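Local coordinates for protein 4-hydroxybutyrate CoA-transferase (Porphyromonas gingivalis, PDB 3D3U) that probably transfers coenzyme A from an acyl-CoA to a carboxylate such as acetate or 4-hydroxybutyrate, as a member of the acetyl-CoA hydrolase/transferase family, at residues Pro161-Glu166 with Asp279-Asn284. Sequence-based numbering, arbitrary orientation.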
# COMPACT_ATOMS: atom_id res chain seq x y z
N PRO A 161 -8.04 12.91 -8.45
CA PRO A 161 -9.41 12.46 -8.22
C PRO A 161 -9.94 12.69 -6.80
O PRO A 161 -9.19 12.77 -5.85
CB PRO A 161 -9.31 10.93 -8.44
CG PRO A 161 -7.98 10.63 -8.39
CD PRO A 161 -7.17 11.78 -8.80
N PHE A 162 -11.25 12.72 -6.69
CA PHE A 162 -11.87 12.97 -5.45
C PHE A 162 -12.45 11.68 -5.04
O PHE A 162 -13.35 11.18 -5.71
CB PHE A 162 -13.03 13.97 -5.63
CG PHE A 162 -13.55 14.55 -4.32
CD1 PHE A 162 -14.53 13.88 -3.56
CD2 PHE A 162 -13.06 15.74 -3.83
CE1 PHE A 162 -15.01 14.38 -2.37
CE2 PHE A 162 -13.55 16.25 -2.63
CZ PHE A 162 -14.53 15.55 -1.91
N ILE A 163 -12.00 11.21 -3.88
CA ILE A 163 -12.40 9.96 -3.27
C ILE A 163 -12.68 10.19 -1.78
O ILE A 163 -12.00 11.00 -1.07
CB ILE A 163 -11.23 9.01 -3.39
CG1 ILE A 163 -10.73 8.97 -4.82
CG2 ILE A 163 -11.52 7.63 -2.77
CD1 ILE A 163 -9.71 7.98 -4.92
N GLY A 164 -13.64 9.43 -1.27
CA GLY A 164 -14.32 9.79 -0.03
C GLY A 164 -13.85 8.85 1.01
O GLY A 164 -12.74 8.35 0.89
N GLY A 165 -14.69 8.55 2.00
CA GLY A 165 -14.22 7.93 3.22
C GLY A 165 -13.57 8.99 4.09
O GLY A 165 -13.86 10.19 3.98
N GLU A 166 -12.68 8.61 4.99
CA GLU A 166 -12.11 9.61 5.91
C GLU A 166 -10.91 10.22 5.24
O GLU A 166 -9.81 10.15 5.79
CB GLU A 166 -11.55 8.93 7.11
CG GLU A 166 -12.15 9.23 8.42
CD GLU A 166 -11.11 8.85 9.47
OE1 GLU A 166 -9.91 9.33 9.39
OE2 GLU A 166 -11.49 8.02 10.35
N ASP A 279 -9.26 7.99 -13.62
CA ASP A 279 -10.63 8.35 -14.00
C ASP A 279 -11.77 7.52 -13.46
O ASP A 279 -12.84 8.05 -13.34
CB ASP A 279 -10.91 8.52 -15.50
CG ASP A 279 -9.82 9.20 -16.22
OD1 ASP A 279 -9.03 9.88 -15.55
OD2 ASP A 279 -9.65 9.08 -17.46
N PHE A 280 -11.59 6.23 -13.20
CA PHE A 280 -12.66 5.40 -12.61
C PHE A 280 -12.87 5.76 -11.13
O PHE A 280 -14.04 5.89 -10.64
CB PHE A 280 -12.28 3.93 -12.72
CG PHE A 280 -13.22 2.95 -12.01
CD1 PHE A 280 -14.46 2.57 -12.60
CD2 PHE A 280 -12.82 2.27 -10.82
CE1 PHE A 280 -15.34 1.60 -11.97
CE2 PHE A 280 -13.70 1.31 -10.22
CZ PHE A 280 -14.97 0.98 -10.83
N VAL A 281 -11.79 5.92 -10.38
CA VAL A 281 -12.01 6.18 -8.95
C VAL A 281 -12.48 7.61 -8.63
O VAL A 281 -13.05 7.91 -7.54
CB VAL A 281 -10.82 5.75 -8.10
CG1 VAL A 281 -10.46 4.28 -8.52
CG2 VAL A 281 -9.64 6.80 -8.20
N ASN A 282 -12.29 8.49 -9.60
CA ASN A 282 -12.69 9.82 -9.35
C ASN A 282 -14.19 9.84 -9.08
O ASN A 282 -14.97 9.34 -9.86
CB ASN A 282 -12.29 10.66 -10.52
CG ASN A 282 -12.46 12.12 -10.26
OD1 ASN A 282 -12.65 12.57 -9.13
ND2 ASN A 282 -12.39 12.90 -11.32
N ASN A 283 -14.56 10.36 -7.91
CA ASN A 283 -15.97 10.71 -7.61
C ASN A 283 -16.76 9.47 -7.72
O ASN A 283 -17.69 9.43 -8.49
CB ASN A 283 -16.53 11.68 -8.63
CG ASN A 283 -16.41 13.07 -8.19
OD1 ASN A 283 -16.83 13.41 -7.09
ND2 ASN A 283 -15.80 13.92 -9.02
N ASN A 284 -16.36 8.43 -7.03
CA ASN A 284 -17.13 7.23 -7.18
C ASN A 284 -17.53 6.75 -5.77
O ASN A 284 -16.69 6.45 -4.93
CB ASN A 284 -16.39 6.25 -8.11
CG ASN A 284 -16.89 4.87 -8.02
OD1 ASN A 284 -17.70 4.53 -7.15
ND2 ASN A 284 -16.40 4.04 -8.90
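Phe162 and the pair Asn282 and Asn283 join two distant parts of an alpha-beta CoA-transferase chain, and they illustrate how a turn leaving a helix can bind the backbone of the loop that leads into a short edge strand. Both polar groups of the Phe162 main chain are engaged. Phe162 N donates to Asn282 OD1 at 2.8 Å in a nearly straight bond (167°), reaching the oxygen from above the carboxamide plane. Phe162 O accepts from Asn283 N at 2.6 Å, so one residue is held through a side chain and a main chain of successive asparagines. With CG anti to the backbone N (chi1 -170°), the Asn282 side chain carries OD1 to Phe162 N, and Asn282 CB rests 3.6 Å from Pro161 CB.

Beside these bonds, apolar side chains meet: Ile163 CD1 touches Val281 CG2 at 3.5 Å, and Val281 CG2 also lies 4.2 Å from Pro161 CB. Outward, Ile163 also packs on Ile287 and Cys289 of strand 287-289, where Cys289 is joined to Gly164 by backbone hydrogen bonding. The short strand 164-165, from the N-terminal family region, is an outermost strand of the mixed sheet within this chain, next to strand 287-289, which follows helix 275-281. Asn284 OD1 accepts from Val286 N just before that strand, while Asn284 ND2 makes a weak bond to Phe280 O at 3.5 Å.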